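Local coordinates for GXWXG domain-containing protein (Thermomonospora curvata, PDB 4MVE) that is of unknown function but pairs a GXWXG region with a DUF4334 region in a single chain built around an antiparallel sheet, at residues P117-V131 and D135-R149. Residues are numbered along the deposited sequence; the frame is centred on the assembly and turned at random.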
ATOM      1  N   PRO A 117      -0.872  15.065  -2.562  1.00 26.38           N
ATOM      2  CA  PRO A 117      -2.215  14.688  -3.058  1.00 25.50           C
ATOM      3  C   PRO A 117      -2.225  13.205  -3.443  1.00 29.17           C
ATOM      4  O   PRO A 117      -2.362  12.876  -4.611  1.00 28.59           O
ATOM      5  CB  PRO A 117      -2.406  15.625  -4.265  1.00 26.93           C
ATOM      6  CG  PRO A 117      -0.995  15.858  -4.778  1.00 31.94           C
ATOM      7  CD  PRO A 117      -0.110  15.848  -3.575  1.00 27.86           C
ATOM      8  N   ILE A 118      -2.032  12.319  -2.455  1.00 27.51           N
ATOM      9  CA  ILE A 118      -1.931  10.871  -2.667  1.00 26.63           C
ATOM     10  C   ILE A 118      -2.826  10.128  -1.697  1.00 30.35           C
ATOM     11  O   ILE A 118      -2.741  10.343  -0.477  1.00 28.10           O
ATOM     12  CB  ILE A 118      -0.446  10.391  -2.502  1.00 30.16           C
ATOM     13  CG1 ILE A 118       0.522  11.133  -3.460  1.00 33.17           C
ATOM     14  CG2 ILE A 118      -0.333   8.874  -2.696  1.00 31.34           C
ATOM     15  CD1 ILE A 118       2.013  11.103  -3.075  1.00 44.21           C
ATOM     16  N   ILE A 119      -3.668   9.229  -2.239  1.00 25.89           N
ATOM     17  CA  ILE A 119      -4.514   8.367  -1.410  1.00 25.23           C
ATOM     18  C   ILE A 119      -4.231   6.913  -1.776  1.00 30.29           C
ATOM     19  O   ILE A 119      -4.250   6.607  -2.963  1.00 30.90           O
ATOM     20  CB  ILE A 119      -6.019   8.694  -1.598  1.00 27.40           C
ATOM     21  CG1 ILE A 119      -6.351  10.120  -1.161  1.00 26.55           C
ATOM     22  CG2 ILE A 119      -6.914   7.662  -0.853  1.00 26.35           C
ATOM     23  CD1 ILE A 119      -7.696  10.598  -1.808  1.00 26.90           C
ATOM     24  N   ASP A 120      -4.026   6.017  -0.782  1.00 26.11           N
ATOM     25  CA  ASP A 120      -3.836   4.570  -1.003  1.00 24.55           C
ATOM     26  C   ASP A 120      -5.073   3.832  -0.515  1.00 28.94           C
ATOM     27  O   ASP A 120      -5.308   3.778   0.698  1.00 28.36           O
ATOM     28  CB  ASP A 120      -2.584   4.022  -0.301  1.00 25.89           C
ATOM     29  CG  ASP A 120      -1.287   4.762  -0.594  1.00 38.09           C
ATOM     30  OD1 ASP A 120      -1.101   5.214  -1.751  1.00 37.18           O
ATOM     31  OD2 ASP A 120      -0.433   4.825   0.304  1.00 43.92           O
ATOM     32  N   HIS A 121      -5.857   3.274  -1.454  1.00 25.94           N
ATOM     33  CA  HIS A 121      -7.121   2.537  -1.206  1.00 26.62           C
ATOM     34  C   HIS A 121      -6.798   1.078  -0.938  1.00 32.89           C
ATOM     35  O   HIS A 121      -6.178   0.429  -1.780  1.00 33.22           O
ATOM     36  CB  HIS A 121      -8.067   2.679  -2.401  1.00 26.68           C
ATOM     37  CG  HIS A 121      -8.348   4.099  -2.776  1.00 31.03           C
ATOM     38  ND1 HIS A 121      -9.517   4.755  -2.348  1.00 32.39           N
ATOM     39  CD2 HIS A 121      -7.632   4.946  -3.559  1.00 33.26           C
ATOM     40  CE1 HIS A 121      -9.465   5.955  -2.892  1.00 32.53           C
ATOM     41  NE2 HIS A 121      -8.362   6.108  -3.652  1.00 33.61           N
ATOM     42  N   PHE A 122      -7.118   0.586   0.267  1.00 29.22           N
ATOM     43  CA  PHE A 122      -6.759  -0.781   0.666  1.00 27.71           C
ATOM     44  C   PHE A 122      -7.893  -1.785   0.497  1.00 33.38           C
ATOM     45  O   PHE A 122      -9.034  -1.514   0.868  1.00 33.58           O
ATOM     46  CB  PHE A 122      -6.296  -0.793   2.123  1.00 28.44           C
ATOM     47  CG  PHE A 122      -5.094   0.066   2.373  1.00 29.53           C
ATOM     48  CD1 PHE A 122      -3.893  -0.181   1.711  1.00 32.25           C
ATOM     49  CD2 PHE A 122      -5.161   1.150   3.242  1.00 30.17           C
ATOM     50  CE1 PHE A 122      -2.782   0.637   1.926  1.00 32.38           C
ATOM     51  CE2 PHE A 122      -4.062   1.972   3.434  1.00 32.12           C
ATOM     52  CZ  PHE A 122      -2.870   1.699   2.794  1.00 30.23           C
ATOM     53  N   ARG A 123      -7.564  -2.971  -0.014  1.00 29.49           N
ATOM     54  CA  ARG A 123      -8.525  -4.073  -0.095  1.00 30.52           C
ATOM     55  C   ARG A 123      -7.876  -5.298   0.518  1.00 32.82           C
ATOM     56  O   ARG A 123      -6.679  -5.467   0.397  1.00 31.54           O
ATOM     57  CB  ARG A 123      -8.974  -4.350  -1.546  1.00 33.86           C
ATOM     58  CG  ARG A 123      -9.634  -3.198  -2.269  1.00 33.88           C
ATOM     59  CD  ARG A 123     -11.125  -3.017  -2.065  1.00 50.69           C
ATOM     60  NE  ARG A 123     -11.565  -1.824  -2.803  1.00 59.66           N
ATOM     61  CZ  ARG A 123     -12.022  -1.837  -4.053  1.00 70.97           C
ATOM     62  NH1 ARG A 123     -12.173  -2.987  -4.702  1.00 47.20           N
ATOM     63  NH2 ARG A 123     -12.352  -0.702  -4.656  1.00 64.59           N
ATOM     64  N   ARG A 124      -8.661  -6.175   1.110  1.00 30.15           N
ATOM     65  CA  ARG A 124      -8.189  -7.368   1.786  1.00 30.72           C
ATOM     66  C   ARG A 124      -7.772  -8.471   0.812  1.00 34.22           C
ATOM     67  O   ARG A 124      -8.544  -8.824  -0.076  1.00 35.34           O
ATOM     68  CB  ARG A 124      -9.319  -7.916   2.715  1.00 33.10           C
ATOM     69  CG  ARG A 124      -8.914  -9.121   3.583  1.00 43.79           C
ATOM     70  CD  ARG A 124     -10.080  -9.628   4.426  1.00 48.99           C
ATOM     71  NE  ARG A 124      -9.693 -10.739   5.306  1.00 49.90           N
ATOM     72  CZ  ARG A 124      -9.756 -12.022   4.966  1.00 65.43           C
ATOM     73  NH1 ARG A 124     -10.195 -12.377   3.765  1.00 55.44           N
ATOM     74  NH2 ARG A 124      -9.369 -12.958   5.818  1.00 62.11           N
ATOM     75  N   VAL A 125      -6.601  -9.062   1.040  1.00 29.38           N
ATOM     76  CA  VAL A 125      -6.139 -10.291   0.370  1.00 30.85           C
ATOM     77  C   VAL A 125      -6.447 -11.444   1.376  1.00 38.06           C
ATOM     78  O   VAL A 125      -7.153 -12.389   1.029  1.00 39.81           O
ATOM     79  CB  VAL A 125      -4.665 -10.268  -0.111  1.00 32.85           C
ATOM     80  CG1 VAL A 125      -4.196 -11.666  -0.561  1.00 32.73           C
ATOM     81  CG2 VAL A 125      -4.486  -9.254  -1.225  1.00 31.17           C
ATOM     82  N   ASN A 126      -5.983 -11.298   2.650  1.00 33.75           N
ATOM     83  CA  ASN A 126      -6.286 -12.177   3.791  1.00 36.14           C
ATOM     84  C   ASN A 126      -6.031 -11.321   5.022  1.00 40.63           C
ATOM     85  O   ASN A 126      -5.705 -10.157   4.845  1.00 39.92           O
ATOM     86  CB  ASN A 126      -5.462 -13.499   3.769  1.00 34.42           C
ATOM     87  CG  ASN A 126      -3.971 -13.260   3.696  1.00 49.84           C
ATOM     88  OD1 ASN A 126      -3.402 -12.515   4.504  1.00 39.23           O
ATOM     89  ND2 ASN A 126      -3.315 -13.851   2.699  1.00 40.92           N
ATOM     90  N   ASP A 127      -6.117 -11.865   6.248  1.00 38.39           N
ATOM     91  CA  ASP A 127      -5.915 -11.087   7.487  1.00 38.58           C
ATOM     92  C   ASP A 127      -4.552 -10.363   7.578  1.00 40.60           C
ATOM     93  O   ASP A 127      -4.442  -9.360   8.289  1.00 37.74           O
ATOM     94  CB  ASP A 127      -6.070 -12.008   8.706  1.00 43.63           C
ATOM     95  CG  ASP A 127      -7.493 -12.495   8.901  1.00 58.38           C
ATOM     96  OD1 ASP A 127      -8.425 -11.845   8.367  1.00 60.74           O
ATOM     97  OD2 ASP A 127      -7.677 -13.530   9.572  1.00 65.95           O
ATOM     98  N   ASP A 128      -3.523 -10.884   6.870  1.00 36.69           N
ATOM     99  CA  ASP A 128      -2.179 -10.334   6.948  1.00 36.30           C
ATOM    100  C   ASP A 128      -1.662  -9.752   5.638  1.00 38.46           C
ATOM    101  O   ASP A 128      -0.469  -9.450   5.553  1.00 39.23           O
ATOM    102  CB  ASP A 128      -1.232 -11.441   7.424  1.00 40.31           C
ATOM    103  CG  ASP A 128      -1.576 -11.956   8.801  1.00 54.42           C
ATOM    104  OD1 ASP A 128      -2.131 -11.167   9.613  1.00 54.47           O
ATOM    105  OD2 ASP A 128      -1.327 -13.155   9.061  1.00 64.05           O
HETATM  106  N   MSE A 129      -2.540  -9.587   4.625  1.00 32.65           N
HETATM  107  CA  MSE A 129      -2.173  -9.045   3.309  1.00 29.42           C
HETATM  108  C   MSE A 129      -3.277  -8.185   2.744  1.00 32.39           C
HETATM  109  O   MSE A 129      -4.445  -8.563   2.804  1.00 33.12           O
HETATM  110  CB  MSE A 129      -1.853 -10.150   2.288  1.00 30.27           C
HETATM  111  CG  MSE A 129      -0.636 -10.967   2.613  1.00 35.58           C
HETATM  112 SE   MSE A 129      -0.420 -12.317   1.235  0.88 39.97          SE
HETATM  113  CE  MSE A 129       1.215 -13.074   1.889  1.00 38.28           C
ATOM    114  N   VAL A 130      -2.902  -7.033   2.222  1.00 28.38           N
ATOM    115  CA  VAL A 130      -3.785  -6.074   1.527  1.00 27.98           C
ATOM    116  C   VAL A 130      -3.112  -5.640   0.251  1.00 31.46           C
ATOM    117  O   VAL A 130      -1.887  -5.640   0.190  1.00 29.54           O
ATOM    118  CB  VAL A 130      -4.177  -4.808   2.357  1.00 31.33           C
ATOM    119  CG1 VAL A 130      -4.875  -5.157   3.666  1.00 31.71           C
ATOM    120  CG2 VAL A 130      -2.990  -3.864   2.573  1.00 30.69           C
ATOM    121  N   VAL A 131      -3.902  -5.216  -0.759  1.00 29.62           N
ATOM    122  CA  VAL A 131      -3.347  -4.607  -1.962  1.00 28.08           C
ATOM    123  C   VAL A 131      -3.658  -3.122  -1.783  1.00 30.75           C
ATOM    124  O   VAL A 131      -4.750  -2.806  -1.346  1.00 28.87           O
ATOM    125  CB  VAL A 131      -3.895  -5.205  -3.296  1.00 31.88           C
ATOM    126  CG1 VAL A 131      -3.573  -4.299  -4.485  1.00 30.20           C
ATOM    127  CG2 VAL A 131      -3.311  -6.598  -3.553  1.00 32.06           C
ATOM    128  N   ASP A 135      -3.757   6.483  -5.620  1.00 28.77           N
ATOM    129  CA  ASP A 135      -4.551   7.494  -6.343  1.00 29.54           C
ATOM    130  C   ASP A 135      -3.866   8.861  -6.117  1.00 32.32           C
ATOM    131  O   ASP A 135      -4.151   9.554  -5.135  1.00 31.62           O
ATOM    132  CB  ASP A 135      -6.011   7.424  -5.793  1.00 29.02           C
ATOM    133  CG  ASP A 135      -6.987   8.544  -6.126  1.00 36.81           C
ATOM    134  OD1 ASP A 135      -6.687   9.357  -7.054  1.00 36.11           O
ATOM    135  OD2 ASP A 135      -8.070   8.591  -5.489  1.00 36.56           O
ATOM    136  N   ALA A 136      -2.894   9.192  -6.985  1.00 29.21           N
ATOM    137  CA  ALA A 136      -2.076  10.414  -6.903  1.00 29.13           C
ATOM    138  C   ALA A 136      -2.460  11.407  -8.001  1.00 36.26           C
ATOM    139  O   ALA A 136      -2.448  11.064  -9.200  1.00 37.92           O
ATOM    140  CB  ALA A 136      -0.585  10.076  -7.020  1.00 29.98           C
ATOM    141  N   LYS A 137      -2.744  12.651  -7.585  1.00 31.33           N
ATOM    142  CA  LYS A 137      -3.121  13.734  -8.470  1.00 34.54           C
ATOM    143  C   LYS A 137      -2.263  13.789  -9.725  1.00 45.37           C
ATOM    144  O   LYS A 137      -1.024  13.843  -9.646  1.00 44.57           O
ATOM    145  CB  LYS A 137      -3.066  15.077  -7.763  1.00 34.99           C
ATOM    146  CG  LYS A 137      -3.449  16.221  -8.680  1.00 42.49           C
ATOM    147  CD  LYS A 137      -3.583  17.496  -7.918  1.00 42.80           C
ATOM    148  CE  LYS A 137      -5.033  17.780  -7.686  1.00 30.87           C
ATOM    149  NZ  LYS A 137      -5.266  19.241  -7.463  1.00 25.95           N
ATOM    150  N   GLY A 138      -2.958  13.771 -10.858  1.00 47.42           N
ATOM    151  CA  GLY A 138      -2.334  13.853 -12.160  1.00 52.06           C
ATOM    152  C   GLY A 138      -2.029  12.523 -12.802  1.00 59.14           C
ATOM    153  O   GLY A 138      -2.171  12.411 -14.030  1.00 62.81           O
ATOM    154  N   GLN A 139      -1.569  11.508 -11.986  1.00 52.95           N
ATOM    155  CA  GLN A 139      -1.198  10.174 -12.486  1.00 51.90           C
ATOM    156  C   GLN A 139      -2.265   9.660 -13.424  1.00 58.06           C
ATOM    157  O   GLN A 139      -3.442   9.636 -13.061  1.00 55.38           O
ATOM    158  CB  GLN A 139      -0.941   9.165 -11.369  1.00 50.50           C
ATOM    159  CG  GLN A 139       0.406   9.326 -10.663  1.00 67.33           C
ATOM    160  CD  GLN A 139       1.598   8.767 -11.409  1.00 92.19           C
ATOM    161  OE1 GLN A 139       1.501   8.225 -12.523  1.00 90.31           O
ATOM    162  NE2 GLN A 139       2.764   8.884 -10.791  1.00 83.49           N
ATOM    163  N   PRO A 140      -1.889   9.312 -14.676  1.00 59.31           N
ATOM    164  CA  PRO A 140      -2.913   8.873 -15.636  1.00 60.22           C
ATOM    165  C   PRO A 140      -3.626   7.625 -15.154  1.00 59.34           C
ATOM    166  O   PRO A 140      -4.826   7.485 -15.401  1.00 60.12           O
ATOM    167  CB  PRO A 140      -2.123   8.627 -16.934  1.00 65.35           C
ATOM    168  CG  PRO A 140      -0.711   8.449 -16.503  1.00 69.49           C
ATOM    169  CD  PRO A 140      -0.532   9.274 -15.265  1.00 62.93           C
ATOM    170  N   ASP A 141      -2.904   6.755 -14.409  1.00 50.14           N
ATOM    171  CA  ASP A 141      -3.450   5.495 -13.929  1.00 45.58           C
ATOM    172  C   ASP A 141      -3.211   5.268 -12.446  1.00 42.94           C
ATOM    173  O   ASP A 141      -2.192   5.694 -11.896  1.00 40.35           O
ATOM    174  CB  ASP A 141      -2.800   4.324 -14.704  1.00 48.58           C
ATOM    175  CG  ASP A 141      -2.571   4.577 -16.188  1.00 64.98           C
ATOM    176  OD1 ASP A 141      -3.571   4.649 -16.934  1.00 67.82           O
ATOM    177  OD2 ASP A 141      -1.383   4.727 -16.595  1.00 66.30           O
ATOM    178  N   ILE A 142      -4.114   4.494 -11.824  1.00 36.56           N
ATOM    179  CA  ILE A 142      -3.966   4.011 -10.455  1.00 34.44           C
ATOM    180  C   ILE A 142      -2.770   3.025 -10.443  1.00 38.62           C
ATOM    181  O   ILE A 142      -2.702   2.197 -11.332  1.00 37.65           O
ATOM    182  CB  ILE A 142      -5.291   3.301 -10.012  1.00 35.89           C
ATOM    183  CG1 ILE A 142      -6.534   4.265 -10.000  1.00 36.29           C
ATOM    184  CG2 ILE A 142      -5.114   2.481  -8.704  1.00 33.18           C
ATOM    185  CD1 ILE A 142      -6.498   5.495  -9.091  1.00 38.03           C
ATOM    186  N   LEU A 143      -1.850   3.100  -9.467  1.00 35.68           N
ATOM    187  CA  LEU A 143      -0.733   2.149  -9.409  1.00 35.35           C
ATOM    188  C   LEU A 143      -0.881   1.262  -8.129  1.00 38.38           C
ATOM    189  O   LEU A 143      -1.447   1.683  -7.124  1.00 37.72           O
ATOM    190  CB  LEU A 143       0.635   2.869  -9.515  1.00 36.21           C
ATOM    191  CG  LEU A 143       0.807   3.769 -10.795  1.00 42.80           C
ATOM    192  CD1 LEU A 143       2.007   4.707 -10.675  1.00 44.13           C
ATOM    193  CD2 LEU A 143       0.917   2.937 -12.096  1.00 43.17           C
ATOM    194  N   TYR A 144      -0.408   0.032  -8.193  1.00 32.49           N
ATOM    195  CA  TYR A 144      -0.641  -0.914  -7.122  1.00 30.46           C
ATOM    196  C   TYR A 144       0.604  -1.310  -6.371  1.00 32.84           C
ATOM    197  O   TYR A 144       1.662  -1.475  -6.961  1.00 33.65           O
ATOM    198  CB  TYR A 144      -1.329  -2.183  -7.693  1.00 30.05           C
ATOM    199  CG  TYR A 144      -2.666  -1.858  -8.320  1.00 29.26           C
ATOM    200  CD1 TYR A 144      -3.819  -1.773  -7.545  1.00 31.20           C
ATOM    201  CD2 TYR A 144      -2.771  -1.581  -9.678  1.00 30.78           C
ATOM    202  CE1 TYR A 144      -5.045  -1.429  -8.112  1.00 29.66           C
ATOM    203  CE2 TYR A 144      -3.979  -1.188 -10.245  1.00 31.89           C
ATOM    204  CZ  TYR A 144      -5.116  -1.119  -9.461  1.00 36.56           C
ATOM    205  OH  TYR A 144      -6.303  -0.718 -10.028  1.00 39.95           O
ATOM    206  N   PHE A 145       0.447  -1.534  -5.070  1.00 27.96           N
ATOM    207  CA  PHE A 145       1.516  -2.030  -4.218  1.00 27.56           C
ATOM    208  C   PHE A 145       0.915  -3.028  -3.209  1.00 30.97           C
ATOM    209  O   PHE A 145      -0.307  -3.178  -3.151  1.00 30.63           O
ATOM    210  CB  PHE A 145       2.282  -0.860  -3.539  1.00 27.98           C
ATOM    211  CG  PHE A 145       1.459  -0.080  -2.542  1.00 29.25           C
ATOM    212  CD1 PHE A 145       0.700   1.026  -2.949  1.00 32.64           C
ATOM    213  CD2 PHE A 145       1.436  -0.446  -1.194  1.00 29.51           C
ATOM    214  CE1 PHE A 145      -0.076   1.743  -2.029  1.00 32.62           C
ATOM    215  CE2 PHE A 145       0.649   0.254  -0.275  1.00 33.06           C
ATOM    216  CZ  PHE A 145      -0.092   1.357  -0.694  1.00 32.12           C
ATOM    217  N   HIS A 146       1.752  -3.705  -2.408  1.00 27.26           N
ATOM    218  CA  HIS A 146       1.164  -4.645  -1.453  1.00 26.83           C
ATOM    219  C   HIS A 146       1.751  -4.447  -0.071  1.00 30.38           C
ATOM    220  O   HIS A 146       2.791  -3.831   0.050  1.00 30.81           O
ATOM    221  CB  HIS A 146       1.291  -6.112  -1.927  1.00 26.98           C
ATOM    222  CG  HIS A 146       2.653  -6.529  -2.404  1.00 29.65           C
ATOM    223  ND1 HIS A 146       3.666  -6.850  -1.514  1.00 31.93           N
ATOM    224  CD2 HIS A 146       3.122  -6.677  -3.664  1.00 29.31           C
ATOM    225  CE1 HIS A 146       4.703  -7.192  -2.258  1.00 29.69           C
ATOM    226  NE2 HIS A 146       4.418  -7.115  -3.553  1.00 29.35           N
ATOM    227  N   LEU A 147       1.019  -4.881   0.977  1.00 27.34           N
ATOM    228  CA  LEU A 147       1.447  -4.828   2.368  1.00 26.21           C
ATOM    229  C   LEU A 147       1.179  -6.154   3.034  1.00 32.69           C
ATOM    230  O   LEU A 147       0.098  -6.719   2.866  1.00 33.78           O
ATOM    231  CB  LEU A 147       0.761  -3.689   3.167  1.00 25.77           C
ATOM    232  CG  LEU A 147       0.922  -2.235   2.676  1.00 27.90           C
ATOM    233  CD1 LEU A 147      -0.077  -1.306   3.394  1.00 26.35           C
ATOM    234  CD2 LEU A 147       2.398  -1.741   2.767  1.00 26.73           C
ATOM    235  N   THR A 148       2.152  -6.607   3.837  1.00 29.60           N
ATOM    236  CA  THR A 148       2.171  -7.832   4.652  1.00 31.08           C
ATOM    237  C   THR A 148       2.344  -7.415   6.110  1.00 35.42           C
ATOM    238  O   THR A 148       3.281  -6.695   6.437  1.00 31.97           O
ATOM    239  CB  THR A 148       3.273  -8.792   4.181  1.00 33.38           C
ATOM    240  OG1 THR A 148       3.038  -9.029   2.792  1.00 34.12           O
ATOM    241  CG2 THR A 148       3.256 -10.143   4.955  1.00 33.20           C
ATOM    242  N   ARG A 149       1.399  -7.813   6.952  1.00 35.99           N
ATOM    243  CA  ARG A 149       1.367  -7.452   8.362  1.00 39.24           C
ATOM    244  C   ARG A 149       2.508  -8.119   9.140  1.00 46.76           C
ATOM    245  O   ARG A 149       2.727  -9.322   9.003  1.00 48.11           O
ATOM    246  CB  ARG A 149      -0.004  -7.838   8.969  1.00 40.80           C
ATOM    247  CG  ARG A 149      -0.270  -7.266  10.361  1.00 46.53           C
ATOM    248  CD  ARG A 149      -1.448  -7.925  11.078  1.00 49.26           C
ATOM    249  NE  ARG A 149      -2.717  -7.858  10.329  1.00 46.62           N
ATOM    250  CZ  ARG A 149      -3.577  -6.844  10.366  1.00 52.41           C
ATOM    251  NH1 ARG A 149      -3.311  -5.759  11.089  1.00 43.00           N
ATOM    252  NH2 ARG A 149      -4.710  -6.904   9.678  1.00 34.87           N
TER
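With CG anti to the backbone N (chi1 -168°) and a bend at chi3 (-57°), the Arg149 side chain brings its guanidinium edge to the backbone carbonyl of Asp127, in the type I turn 126-129; the same choice at Asp135 (chi1 167°) swings its carboxylate to His121. Both contacts belong to an antiparallel meander, two successive beta hairpins in which strand 129-136 pairs with 118-124 and with 143-149. Arg149 grips Asp127 O side-on, NH2 at 2.8 Å and NE at 3.1 Å, the acceptor lying in the guanidinium plane. Its NE also makes a weak, salt-bridged bond to Asp128 OD1, whose carboxylate stands steeply to the guanidinium and pairs through OD2 with Arg151. NH2 also donates to Phe39 O, and the Phe39 ring makes a cation-pi contact with Arg149. A leucine in place of Arg149 would probably leave Asp127 O without its two side-chain donors and Asp128 OD1 without its weak partner. Midway along the contact, Phe145 turns the edge of its ring to the Asp120 carboxylate, Phe145 CE1 3.6 Å from Asp120 CG, while Leu147 CD1 comes to 3.6 Å from Phe122 CE1. At the other end Ile119 and Asp135 exchange backbone bonds, and His121 NE2 donates at 3.1 Å, nearly straight and in its ring plane, to the anti lone pair of Asp135 OD2.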